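Local coordinates for FixK2 protein (Bradyrhizobium japonicum, PDB 4I2O) that probably acts as a DNA-binding transcription factor of the CRP/FNR superfamily, linked to the control of nitrogen fixation, at residues E196-S199 and R200-Q204. The protein carries 1 engineered substitution. Numbering follows the deposited sequence.
With nucleotides of chain C.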
# COMPACT_ATOMS: atom_id res chain seq x y z
N GLU A 196 -1.75 14.76 18.27
CA GLU A 196 -2.12 16.16 18.51
C GLU A 196 -2.72 16.76 17.24
O GLU A 196 -3.70 17.47 17.28
CB GLU A 196 -0.88 17.01 18.88
CG GLU A 196 -0.33 16.71 20.25
CD GLU A 196 0.88 15.79 20.23
OE1 GLU A 196 0.91 14.83 19.39
OE2 GLU A 196 1.82 16.09 21.02
N THR A 197 -2.06 16.53 16.10
CA THR A 197 -2.63 17.01 14.85
C THR A 197 -4.03 16.45 14.57
O THR A 197 -4.95 17.17 14.14
CB THR A 197 -1.66 16.67 13.71
OG1 THR A 197 -0.54 17.56 13.93
CG2 THR A 197 -2.31 17.05 12.35
N VAL A 198 -4.18 15.14 14.76
CA VAL A 198 -5.53 14.53 14.65
C VAL A 198 -6.50 15.22 15.61
O VAL A 198 -7.60 15.61 15.21
CB VAL A 198 -5.45 13.01 14.90
CG1 VAL A 198 -6.87 12.40 15.00
CG2 VAL A 198 -4.66 12.32 13.78
N SER A 199 -6.12 15.40 16.87
CA SER A 199 -7.04 16.10 17.82
C SER A 199 -7.46 17.47 17.30
O SER A 199 -8.66 17.83 17.36
CB SER A 199 -6.31 16.29 19.16
OG SER A 199 -7.17 16.81 20.18
N ARG A 200 -6.50 18.25 16.78
CA ARG A 200 -6.81 19.59 16.31
C ARG A 200 -7.77 19.60 15.15
O ARG A 200 -8.66 20.47 15.09
CB ARG A 200 -5.49 20.37 15.90
CG ARG A 200 -4.43 20.43 17.02
CD ARG A 200 -3.14 21.26 16.57
NE ARG A 200 -1.95 20.80 17.28
CZ ARG A 200 -1.67 21.14 18.54
NH1 ARG A 200 -2.49 21.94 19.24
NH2 ARG A 200 -0.57 20.65 19.10
N ALA A 201 -7.61 18.65 14.22
CA ALA A 201 -8.47 18.59 13.06
C ALA A 201 -9.88 18.22 13.52
O ALA A 201 -10.88 18.80 13.07
CB ALA A 201 -7.96 17.54 12.06
N LEU A 202 -9.96 17.24 14.42
CA LEU A 202 -11.28 16.86 14.99
C LEU A 202 -11.92 18.02 15.75
O LEU A 202 -13.13 18.26 15.64
CB LEU A 202 -11.16 15.64 15.90
CG LEU A 202 -10.76 14.37 15.18
CD1 LEU A 202 -10.51 13.28 16.27
CD2 LEU A 202 -11.89 13.91 14.22
N SER A 203 -11.12 18.76 16.52
CA SER A 203 -11.65 19.95 17.19
C SER A 203 -12.21 20.98 16.24
O SER A 203 -13.26 21.57 16.47
CB SER A 203 -10.60 20.63 18.09
OG SER A 203 -10.32 19.85 19.26
N GLN A 204 -11.48 21.21 15.15
CA GLN A 204 -11.94 22.14 14.16
C GLN A 204 -13.24 21.70 13.48
O GLN A 204 -14.13 22.55 13.26
CB GLN A 204 -10.80 22.31 13.12
CG GLN A 204 -11.03 23.32 12.04
CD GLN A 204 -9.84 23.38 11.10
OE1 GLN A 204 -8.74 22.93 11.45
NE2 GLN A 204 -10.05 23.91 9.89
P DT C 9 -10.15 21.74 22.54
OP1 DT C 9 -11.37 22.42 23.03
OP2 DT C 9 -9.99 21.40 21.11
O5' DT C 9 -8.83 22.59 22.88
C5' DT C 9 -8.70 23.18 24.22
C4' DT C 9 -7.26 23.65 24.26
O4' DT C 9 -6.31 22.56 24.15
C3' DT C 9 -6.88 24.60 23.12
O3' DT C 9 -6.78 25.88 23.75
C2' DT C 9 -5.50 24.14 22.69
C1' DT C 9 -5.09 23.14 23.74
N1 DT C 9 -4.22 21.99 23.33
C2 DT C 9 -3.07 21.77 24.09
O2 DT C 9 -2.71 22.50 25.04
N3 DT C 9 -2.32 20.70 23.72
C4 DT C 9 -2.60 19.81 22.71
O4 DT C 9 -1.86 18.85 22.48
C5 DT C 9 -3.81 20.06 21.95
C7 DT C 9 -4.17 19.11 20.81
C6 DT C 9 -4.58 21.10 22.32
P DT C 8 -9.86 15.09 21.50
OP1 DT C 8 -11.33 15.33 21.15
OP2 DT C 8 -8.75 14.73 20.61
O5' DT C 8 -9.38 16.50 22.23
C5' DT C 8 -10.27 16.95 23.24
C4' DT C 8 -9.64 18.18 23.87
O4' DT C 8 -8.36 17.85 24.46
C3' DT C 8 -9.31 19.30 22.86
O3' DT C 8 -9.97 20.41 23.40
C2' DT C 8 -7.80 19.55 22.86
C1' DT C 8 -7.46 18.96 24.20
N1 DT C 8 -6.06 18.37 24.34
C2 DT C 8 -5.16 18.85 25.31
O2 DT C 8 -5.38 19.81 26.05
N3 DT C 8 -3.98 18.19 25.42
C4 DT C 8 -3.57 17.09 24.62
O4 DT C 8 -2.49 16.56 24.85
C5 DT C 8 -4.52 16.63 23.62
C7 DT C 8 -4.16 15.46 22.71
C6 DT C 8 -5.73 17.26 23.53
P DG C 10 -6.31 27.18 22.90
OP1 DG C 10 -7.04 28.33 23.46
OP2 DG C 10 -6.33 26.86 21.46
O5' DG C 10 -4.76 27.32 23.27
C5' DG C 10 -4.39 27.50 24.65
C4' DG C 10 -2.87 27.59 24.65
O4' DG C 10 -2.30 26.26 24.43
C3' DG C 10 -2.25 28.54 23.61
O3' DG C 10 -1.36 29.32 24.38
C2' DG C 10 -1.52 27.60 22.66
C1' DG C 10 -1.18 26.42 23.56
N9 DG C 10 -0.99 25.13 22.86
C8 DG C 10 -1.86 24.45 22.03
N7 DG C 10 -1.37 23.32 21.60
C5 DG C 10 -0.13 23.22 22.21
C6 DG C 10 0.83 22.20 22.15
O6 DG C 10 0.74 21.13 21.53
N1 DG C 10 1.94 22.47 22.94
C2 DG C 10 2.10 23.63 23.68
N2 DG C 10 3.26 23.75 24.36
N3 DG C 10 1.18 24.59 23.79
C4 DG C 10 0.12 24.34 22.99
O HOH W 1 0.19 19.30 16.18
O HOH W 2 -7.52 19.51 19.72
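Water 2 joins Ser199 and Ser203, one helical turn apart, donating to Ser199 OG at 2.8 Å and to Ser203 OG at 2.9 Å. Each hydroxyl also meets the DNA backbone directly: Ser199 OG, swung anti to its own N (chi1 -173°), gives a hydrogen bond of 2.6 Å to OP2 of DT8 of chain C, while Ser203 OG lies unusually close, 2.4 Å, to OP2 of DT9 of chain C, too short for its exact geometry to be trusted. The two hydroxyls therefore face successive phosphates. Arg200 leaves the same helix toward the bases, its chain extended from CG to NE beside Glu196, with Glu196 CB 3.7 Å from Arg200 NH2. Its guanidinium reads the Hoogsteen edge of DG10 of chain C, NH1 donating to N7 at 3.0 Å and NH2 to O6 at 2.8 Å. The methyl C7 of DT9 of chain C lies over one face, and water 1 sits at the edge, accepting from Arg200 NE and donating to Thr197 OG1, which also bonds a phosphate; together these contacts should fix the group's rotation. Glu196 OE2 takes a hydrogen bond from a cytosine N4. Behind this polar face, Val198 CG1 packs alongside Leu202 CD1 at 4.0 Å, facing Ile187 and Leu165. Base-reading side chains flanked by phosphate-binding hydroxyls mark helix 195-207 as the recognition helix of a Crp-type helix-turn-helix, laid in the DNA major groove.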